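Long-range contact in Glyoxalase/bleomycin resistance protein/dioxygenase (Sphaerobacter thermophilus, PDB 4HC5), which is a vicinal oxygen chelate family protein of the glyoxalase and bleomycin resistance type, possibly with dioxygenase activity: residues P77-D91 against F120-E133. Sequence-based numbering, arbitrary orientation. Where two conformers were deposited one is given.
Sequences PGGYTGISLITRDID and FSDPDGNQFFLVEE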
ATOM      1  N   PRO A  77      12.367  -1.788   9.415  1.00 16.86           N
ATOM      2  CA  PRO A  77      12.433  -2.483   8.182  1.00 17.48           C
ATOM      3  C   PRO A  77      12.415  -3.983   8.330  1.00 19.41           C
ATOM      4  O   PRO A  77      12.725  -4.541   9.400  1.00 19.52           O
ATOM      5  CB  PRO A  77      13.794  -2.044   7.620  1.00 17.11           C
ATOM      6  CG  PRO A  77      14.133  -0.780   8.321  1.00 16.83           C
ATOM      7  CD  PRO A  77      13.600  -1.016   9.684  1.00 18.53           C
ATOM      8  N   GLY A  78      12.021  -4.661   7.235  1.00 18.87           N
ATOM      9  CA  GLY A  78      12.164  -6.106   7.106  1.00 20.38           C
ATOM     10  C   GLY A  78      10.858  -6.853   7.316  1.00 18.50           C
ATOM     11  O   GLY A  78       9.991  -6.395   8.089  1.00 25.01           O
ATOM     12  N   GLY A  79      10.723  -7.962   6.644  1.00 20.91           N
ATOM     13  CA  GLY A  79       9.542  -8.751   6.760  1.00 21.89           C
ATOM     14  C   GLY A  79       8.556  -8.565   5.628  1.00 19.40           C
ATOM     15  O   GLY A  79       8.775  -7.849   4.709  1.00 17.62           O
ATOM     16  N   TYR A  80       7.447  -9.267   5.743  1.00 25.37           N
ATOM     17  CA  TYR A  80       6.356  -9.136   4.780  1.00 24.20           C
ATOM     18  C   TYR A  80       5.794  -7.761   4.743  1.00 22.85           C
ATOM     19  O   TYR A  80       5.398  -7.277   5.732  1.00 27.22           O
ATOM     20  CB  TYR A  80       5.232 -10.092   5.133  1.00 22.29           C
ATOM     21  CG  TYR A  80       5.667 -11.456   4.941  1.00 28.07           C
ATOM     22  CD1 TYR A  80       5.937 -11.939   3.683  1.00 23.47           C
ATOM     23  CD2 TYR A  80       5.876 -12.281   6.030  1.00 27.09           C
ATOM     24  CE1 TYR A  80       6.381 -13.230   3.507  1.00 24.29           C
ATOM     25  CE2 TYR A  80       6.309 -13.573   5.866  1.00 36.51           C
ATOM     26  CZ  TYR A  80       6.567 -14.029   4.608  1.00 34.77           C
ATOM     27  OH  TYR A  80       6.992 -15.297   4.477  1.00 43.49           O
ATOM     28  N   THR A  81       5.780  -7.144   3.574  1.00 20.68           N
ATOM     29  CA  THR A  81       5.255  -5.805   3.442  1.00 19.34           C
ATOM     30  C   THR A  81       3.746  -5.796   3.278  1.00 18.60           C
ATOM     31  O   THR A  81       3.142  -4.813   3.497  1.00 21.81           O
ATOM     32  CB  THR A  81       5.825  -5.078   2.226  1.00 18.26           C
ATOM     33  OG1 THR A  81       5.526  -5.804   1.047  1.00 17.46           O
ATOM     34  CG2 THR A  81       7.323  -4.887   2.346  1.00 18.26           C
ATOM     35  N   GLY A  82       3.210  -6.911   2.848  1.00 18.26           N
ATOM     36  CA  GLY A  82       1.771  -6.946   2.470  1.00 18.69           C
ATOM     37  C   GLY A  82       1.549  -6.302   1.114  1.00 17.02           C
ATOM     38  O   GLY A  82       0.422  -6.103   0.682  1.00 16.98           O
ATOM     39  N   ILE A  83       2.616  -5.933   0.414  1.00 17.17           N
ATOM     40  CA  ILE A  83       2.548  -5.313  -0.946  1.00 16.47           C
ATOM     41  C   ILE A  83       2.817  -6.401  -1.965  1.00 18.00           C
ATOM     42  O   ILE A  83       3.825  -7.105  -1.943  1.00 18.51           O
ATOM     43  CB  ILE A  83       3.493  -4.125  -1.119  1.00 17.88           C
ATOM     44  CG1 ILE A  83       3.077  -2.991  -0.188  1.00 18.30           C
ATOM     45  CG2 ILE A  83       3.530  -3.626  -2.576  1.00 19.25           C
ATOM     46  CD1 ILE A  83       4.085  -1.846  -0.020  1.00 19.73           C
ATOM     47  N   SER A  84       1.898  -6.474  -2.933  1.00 16.35           N
ATOM     48  CA  SER A  84       2.056  -7.372  -4.073  1.00 16.77           C
ATOM     49  C   SER A  84       2.259  -6.499  -5.314  1.00 15.97           C
ATOM     50  O   SER A  84       1.631  -5.435  -5.479  1.00 17.29           O
ATOM     51  CB  SER A  84       0.869  -8.274  -4.277  1.00 17.52           C
ATOM     52  OG  SER A  84       0.633  -9.104  -3.142  1.00 21.94           O
ATOM     53  N   LEU A  85       3.146  -6.927  -6.173  1.00 15.96           N
ATOM     54  CA  LEU A  85       3.591  -6.223  -7.369  1.00 15.74           C
ATOM     55  C   LEU A  85       3.265  -7.089  -8.600  1.00 15.67           C
ATOM     56  O   LEU A  85       3.480  -8.290  -8.571  1.00 18.37           O
ATOM     57  CB  LEU A  85       5.092  -5.964  -7.317  1.00 17.08           C
ATOM     58  CG  LEU A  85       5.598  -5.125  -6.128  1.00 16.48           C
ATOM     59  CD1 LEU A  85       7.153  -5.101  -6.123  1.00 17.79           C
ATOM     60  CD2 LEU A  85       5.002  -3.717  -6.118  1.00 17.55           C
ATOM     61  N   ILE A  86       2.830  -6.414  -9.673  1.00 16.34           N
ATOM     62  CA  ILE A  86       2.548  -7.088 -10.943  1.00 17.16           C
ATOM     63  C   ILE A  86       3.659  -6.808 -11.960  1.00 17.04           C
ATOM     64  O   ILE A  86       4.164  -5.675 -12.072  1.00 19.23           O
ATOM     65  CB  ILE A  86       1.197  -6.620 -11.551  1.00 17.24           C
ATOM     66  CG1 ILE A  86       0.054  -7.030 -10.608  1.00 19.28           C
ATOM     67  CG2 ILE A  86       0.987  -7.159 -12.948  1.00 18.86           C
ATOM     68  CD1 ILE A  86      -0.121  -8.468 -10.285  1.00 24.76           C
ATOM     69  N   THR A  87       4.031  -7.868 -12.684  1.00 18.28           N
ATOM     70  CA  THR A  87       4.897  -7.754 -13.843  1.00 18.85           C
ATOM     71  C   THR A  87       4.168  -8.441 -15.006  1.00 18.98           C
ATOM     72  O   THR A  87       3.421  -9.379 -14.807  1.00 19.80           O
ATOM     73  CB  THR A  87       6.285  -8.417 -13.608  1.00 19.15           C
ATOM     74  OG1 THR A  87       7.098  -8.211 -14.757  1.00 22.13           O
ATOM     75  CG2 THR A  87       6.161  -9.919 -13.322  1.00 20.26           C
ATOM     76  N   ARG A  88       4.422  -7.956 -16.196  1.00 20.87           N
ATOM     77  CA  ARG A  88       3.881  -8.603 -17.398  1.00 23.48           C
ATOM     78  C   ARG A  88       4.686  -9.783 -17.941  1.00 22.69           C
ATOM     79  O   ARG A  88       4.204 -10.559 -18.766  1.00 27.69           O
ATOM     80  CB  ARG A  88       3.594  -7.564 -18.483  1.00 25.29           C
ATOM     81  CG  ARG A  88       2.581  -6.538 -17.954  1.00 29.90           C
ATOM     82  CD  ARG A  88       1.706  -5.857 -19.014  1.00 39.57           C
ATOM     83  NE  ARG A  88       0.821  -4.900 -18.306  1.00 44.00           N
ATOM     84  CZ  ARG A  88       1.115  -3.633 -17.995  1.00 47.02           C
ATOM     85  NH1 ARG A  88       0.226  -2.876 -17.327  1.00 48.35           N
ATOM     86  NH2 ARG A  88       2.285  -3.105 -18.347  1.00 45.79           N
ATOM     87  N   ASP A  89       5.935  -9.931 -17.504  1.00 22.88           N
ATOM     88  CA  ASP A  89       6.827 -11.053 -17.909  1.00 22.02           C
ATOM     89  C   ASP A  89       7.701 -11.457 -16.711  1.00 20.32           C
ATOM     90  O   ASP A  89       8.703 -10.881 -16.462  1.00 20.83           O
ATOM     91  CB  ASP A  89       7.635 -10.698 -19.137  1.00 22.23           C
ATOM     92  CG  ASP A  89       8.436 -11.858 -19.663  1.00 28.60           C
ATOM     93  OD1 ASP A  89       8.621 -12.818 -18.960  1.00 26.56           O
ATOM     94  OD2 ASP A  89       8.879 -11.747 -20.795  1.00 35.85           O
ATOM     95  N   ILE A  90       7.230 -12.435 -15.971  1.00 19.19           N
ATOM     96  CA  ILE A  90       7.892 -12.839 -14.747  1.00 19.09           C
ATOM     97  C   ILE A  90       9.195 -13.608 -14.989  1.00 21.10           C
ATOM     98  O   ILE A  90      10.070 -13.529 -14.205  1.00 19.21           O
ATOM     99  CB  ILE A  90       6.948 -13.546 -13.749  1.00 18.42           C
ATOM    100  CG1 ILE A  90       7.539 -13.447 -12.352  1.00 18.87           C
ATOM    101  CG2 ILE A  90       6.690 -14.977 -14.165  1.00 20.89           C
ATOM    102  CD1 ILE A  90       6.627 -13.857 -11.242  1.00 19.79           C
ATOM    103  N   ASP A  91       9.304 -14.286 -16.115  1.00 20.88           N
ATOM    104  CA  ASP A  91      10.542 -14.976 -16.439  1.00 20.98           C
ATOM    105  C   ASP A  91      11.638 -13.931 -16.695  1.00 22.54           C
ATOM    106  O   ASP A  91      12.720 -14.053 -16.241  1.00 22.59           O
ATOM    107  CB  ASP A  91      10.360 -15.841 -17.654  1.00 22.63           C
ATOM    108  CG  ASP A  91       9.592 -17.069 -17.366  1.00 27.61           C
ATOM    109  OD1 ASP A  91       9.540 -17.501 -16.234  1.00 32.68           O
ATOM    110  OD2 ASP A  91       9.057 -17.591 -18.323  1.00 39.66           O
ATOM    111  N   PHE A 120      10.485 -11.766  -3.571  1.00 14.90           N
ATOM    112  CA  PHE A 120      11.804 -11.180  -3.514  1.00 15.62           C
ATOM    113  C   PHE A 120      11.868 -10.168  -2.405  1.00 16.09           C
ATOM    114  O   PHE A 120      10.849  -9.682  -1.882  1.00 16.25           O
ATOM    115  CB  PHE A 120      12.262 -10.616  -4.842  1.00 16.93           C
ATOM    116  CG  PHE A 120      11.631  -9.302  -5.175  1.00 15.68           C
ATOM    117  CD1 PHE A 120      12.211  -8.129  -4.784  1.00 17.14           C
ATOM    118  CD2 PHE A 120      10.477  -9.258  -5.955  1.00 16.48           C
ATOM    119  CE1 PHE A 120      11.631  -6.921  -5.100  1.00 19.25           C
ATOM    120  CE2 PHE A 120       9.901  -8.037  -6.249  1.00 18.36           C
ATOM    121  CZ  PHE A 120      10.481  -6.891  -5.838  1.00 18.40           C
ATOM    122  N   SER A 121      13.068  -9.823  -2.033  1.00 16.24           N
ATOM    123  CA  SER A 121      13.321  -8.800  -1.014  0.50 16.40           C
ATOM    124  C   SER A 121      14.222  -7.687  -1.470  1.00 16.41           C
ATOM    125  O   SER A 121      15.004  -7.796  -2.407  1.00 17.94           O
ATOM    126  CB  SER A 121      13.976  -9.423   0.223  0.50 19.74           C
ATOM    127  OG  SER A 121      13.155 -10.422   0.842  0.50 22.10           O
ATOM    128  N   ASP A 122      14.020  -6.541  -0.779  1.00 15.30           N
ATOM    129  CA  ASP A 122      14.904  -5.387  -0.961  1.00 17.56           C
ATOM    130  C   ASP A 122      16.149  -5.578  -0.027  1.00 18.15           C
ATOM    131  O   ASP A 122      16.218  -6.527   0.746  1.00 17.34           O
ATOM    132  CB  ASP A 122      14.182  -4.051  -0.789  1.00 15.86           C
ATOM    133  CG  ASP A 122      13.893  -3.664   0.632  1.00 16.02           C
ATOM    134  OD1 ASP A 122      14.256  -4.336   1.575  1.00 17.23           O
ATOM    135  OD2 ASP A 122      13.244  -2.566   0.736  1.00 16.42           O
ATOM    136  N   PRO A 123      17.073  -4.601  -0.047  1.00 17.71           N
ATOM    137  CA  PRO A 123      18.281  -4.772   0.799  1.00 19.23           C
ATOM    138  C   PRO A 123      18.035  -4.802   2.291  1.00 19.39           C
ATOM    139  O   PRO A 123      18.872  -5.253   3.047  1.00 21.01           O
ATOM    140  CB  PRO A 123      19.132  -3.570   0.403  1.00 19.57           C
ATOM    141  CG  PRO A 123      18.735  -3.378  -1.037  1.00 18.19           C
ATOM    142  CD  PRO A 123      17.236  -3.540  -1.043  1.00 17.59           C
ATOM    143  N   ASP A 124      16.945  -4.201   2.717  1.00 17.79           N
ATOM    144  CA  ASP A 124      16.542  -4.188   4.140  1.00 16.54           C
ATOM    145  C   ASP A 124      15.746  -5.411   4.551  1.00 17.93           C
ATOM    146  O   ASP A 124      15.312  -5.511   5.680  1.00 18.83           O
ATOM    147  CB  ASP A 124      15.769  -2.945   4.503  1.00 17.26           C
ATOM    148  CG  ASP A 124      16.626  -1.694   4.703  1.00 19.56           C
ATOM    149  OD1 ASP A 124      17.578  -1.737   5.523  1.00 22.02           O
ATOM    150  OD2 ASP A 124      16.337  -0.678   4.004  1.00 18.17           O
ATOM    151  N   GLY A 125      15.517  -6.311   3.603  1.00 17.64           N
ATOM    152  CA  GLY A 125      14.747  -7.472   3.904  1.00 16.69           C
ATOM    153  C   GLY A 125      13.220  -7.320   3.801  1.00 17.28           C
ATOM    154  O   GLY A 125      12.470  -8.230   4.203  1.00 17.89           O
ATOM    155  N   ASN A 126      12.803  -6.177   3.260  1.00 14.89           N
ATOM    156  CA  ASN A 126      11.341  -6.053   2.955  1.00 15.41           C
ATOM    157  C   ASN A 126      10.969  -6.992   1.796  1.00 14.56           C
ATOM    158  O   ASN A 126      11.577  -6.910   0.736  1.00 17.54           O
ATOM    159  CB  ASN A 126      11.037  -4.632   2.548  1.00 15.18           C
ATOM    160  CG  ASN A 126      11.241  -3.613   3.690  1.00 15.06           C
ATOM    161  OD1 ASN A 126      10.741  -3.842   4.798  1.00 16.55           O
ATOM    162  ND2 ASN A 126      11.957  -2.517   3.424  1.00 16.65           N
ATOM    163  N   GLN A 127       9.955  -7.798   2.063  1.00 15.31           N
ATOM    164  CA  GLN A 127       9.522  -8.828   1.114  0.50 15.30           C
ATOM    165  C   GLN A 127       8.241  -8.443   0.350  1.00 15.58           C
ATOM    166  O   GLN A 127       7.271  -7.916   0.891  1.00 16.88           O
ATOM    167  CB  GLN A 127       9.302 -10.173   1.808  0.50 18.45           C
ATOM    168  CG  GLN A 127       9.284 -11.337   0.782  0.50 17.50           C
ATOM    169  CD  GLN A 127       9.214 -12.709   1.452  0.50 20.59           C
ATOM    170  OE1 GLN A 127      10.090 -13.602   1.296  0.50 25.93           O
ATOM    171  NE2 GLN A 127       8.154 -12.894   2.148  0.50 23.53           N
ATOM    172  N   PHE A 128       8.377  -8.685  -0.958  1.00 16.47           N
ATOM    173  CA  PHE A 128       7.224  -8.427  -1.887  1.00 15.41           C
ATOM    174  C   PHE A 128       6.848  -9.740  -2.536  1.00 15.00           C
ATOM    175  O   PHE A 128       7.703 -10.563  -2.909  1.00 16.92           O
ATOM    176  CB  PHE A 128       7.637  -7.425  -2.969  1.00 16.81           C
ATOM    177  CG  PHE A 128       8.053  -6.099  -2.445  1.00 16.13           C
ATOM    178  CD1 PHE A 128       7.165  -5.126  -2.169  1.00 16.34           C
ATOM    179  CD2 PHE A 128       9.369  -5.835  -2.135  1.00 18.45           C
ATOM    180  CE1 PHE A 128       7.544  -3.910  -1.664  1.00 18.28           C
ATOM    181  CE2 PHE A 128       9.766  -4.634  -1.581  1.00 18.75           C
ATOM    182  CZ  PHE A 128       8.832  -3.624  -1.390  1.00 19.32           C
ATOM    183  N   PHE A 129       5.557  -9.859  -2.870  1.00 15.23           N
ATOM    184  CA  PHE A 129       5.013 -10.945  -3.697  1.00 14.83           C
ATOM    185  C   PHE A 129       4.925 -10.406  -5.122  1.00 14.24           C
ATOM    186  O   PHE A 129       4.364  -9.325  -5.327  1.00 17.28           O
ATOM    187  CB  PHE A 129       3.658 -11.325  -3.148  1.00 16.02           C
ATOM    188  CG  PHE A 129       3.023 -12.557  -3.767  1.00 16.58           C
ATOM    189  CD1 PHE A 129       3.760 -13.733  -3.911  1.00 16.89           C
ATOM    190  CD2 PHE A 129       1.665 -12.601  -4.068  1.00 18.63           C
ATOM    191  CE1 PHE A 129       3.134 -14.865  -4.401  1.00 19.01           C
ATOM    192  CE2 PHE A 129       1.056 -13.738  -4.538  1.00 19.11           C
ATOM    193  CZ  PHE A 129       1.825 -14.889  -4.686  1.00 18.80           C
ATOM    194  N   LEU A 130       5.564 -11.088  -6.088  1.00 14.42           N
ATOM    195  CA  LEU A 130       5.674 -10.711  -7.443  1.00 15.52           C
ATOM    196  C   LEU A 130       4.831 -11.689  -8.253  1.00 14.69           C
ATOM    197  O   LEU A 130       5.089 -12.881  -8.252  1.00 15.91           O
ATOM    198  CB  LEU A 130       7.126 -10.720  -7.926  1.00 16.22           C
ATOM    199  CG  LEU A 130       7.366 -10.318  -9.357  1.00 16.95           C
ATOM    200  CD1 LEU A 130       6.931  -8.876  -9.621  1.00 19.24           C
ATOM    201  CD2 LEU A 130       8.862 -10.522  -9.761  1.00 19.24           C
ATOM    202  N   VAL A 131       3.846 -11.144  -8.983  1.00 15.62           N
ATOM    203  CA  VAL A 131       2.870 -11.935  -9.715  1.00 16.29           C
ATOM    204  C   VAL A 131       2.807 -11.515 -11.170  1.00 17.42           C
ATOM    205  O   VAL A 131       2.850 -10.339 -11.482  1.00 17.76           O
ATOM    206  CB  VAL A 131       1.442 -11.797  -9.060  1.00 18.76           C
ATOM    207  CG1 VAL A 131       0.487 -12.766  -9.779  1.00 21.25           C
ATOM    208  CG2 VAL A 131       1.496 -12.057  -7.583  1.00 22.14           C
ATOM    209  N   GLU A 132       2.749 -12.514 -12.071  1.00 17.83           N
ATOM    210  CA  GLU A 132       2.640 -12.246 -13.477  1.00 18.57           C
ATOM    211  C   GLU A 132       1.162 -11.975 -13.781  1.00 22.67           C
ATOM    212  O   GLU A 132       0.301 -12.773 -13.452  1.00 22.96           O
ATOM    213  CB  GLU A 132       3.114 -13.449 -14.279  1.00 19.92           C
ATOM    214  CG  GLU A 132       3.218 -13.146 -15.757  1.00 20.76           C
ATOM    215  CD  GLU A 132       3.979 -14.263 -16.506  1.00 26.17           C
ATOM    216  OE1 GLU A 132       3.531 -15.472 -16.545  1.00 33.44           O
ATOM    217  OE2 GLU A 132       5.048 -13.907 -16.996  1.00 24.92           O
ATOM    218  N   GLU A 133       0.959 -10.923 -14.521  1.00 22.74           N
ATOM    219  CA  GLU A 133      -0.385 -10.450 -14.900  1.00 25.63           C
ATOM    220  C   GLU A 133      -1.136 -11.465 -15.684  1.00 34.99           C
ATOM    221  O   GLU A 133      -0.637 -11.903 -16.749  1.00 46.15           O
ATOM    222  CB  GLU A 133      -0.292  -9.121 -15.650  1.00 32.12           C
ATOM    223  CG  GLU A 133      -1.642  -8.445 -15.827  1.00 35.33           C
ATOM    224  CD  GLU A 133      -1.533  -7.040 -16.456  1.00 32.56           C
ATOM    225  OE1 GLU A 133      -2.036  -6.087 -15.826  1.00 49.65           O
ATOM    226  OE2 GLU A 133      -0.981  -6.912 -17.602  1.00 45.43           O
ATOM    227  OXT GLU A 133      -2.297 -11.815 -15.267  1.00 50.53           O
TER
HETATM  228  O   HOH W   1       1.352 -10.975 -18.543  1.00 41.87           O
HETATM  229  O   HOH W   2       7.200 -15.091 -17.989  1.00 34.07           O
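Strands 79-87 and 126-132 run parallel, their axes 46° apart and 4.6 Å at closest approach, as the first and last strands of a βαβββ module of the vicinal oxygen chelate fold. A beta bulge between Y80 and S84 shifts the register by two residues. There Q127 O accepts from both T81 N and T81 OG1 (2.7 Å to OG1). Threonine suits the bulge because its hydroxyl, at chi1 59°, also accepts from I83 N in an ST turn, while CG2 rests over a face of the F128 ring. From L85 onward the ladder is regular, with backbone hydrogen bonds L85 N to F129 O (2.8 Å) and V131 N to L85 O. The branched end of L85 packs against two phenylalanines, CD1 meeting F120 CZ at 3.8 Å and F128 CG at 3.9 Å. S84, L85 and I86 also pair antiparallel with a strand of the second subunit, so the sheet continues across the dimer. Near the 122-125 turn, N126 OD1 accepts a hydrogen bond from G78 N (2.9 Å), while N126 ND2 donates to D122 OD2; at G78 a CB would press on the preceding carbonyl oxygen and D124 O. R88 NE forms a salt bridge with E133 OE2, which sits at the guanidinium edge, near its plane. Glutamate is long enough at E132 for OE2 to reach I90 N, starting helix 90-99, at 2.8 Å with an N-H...O angle of 170°.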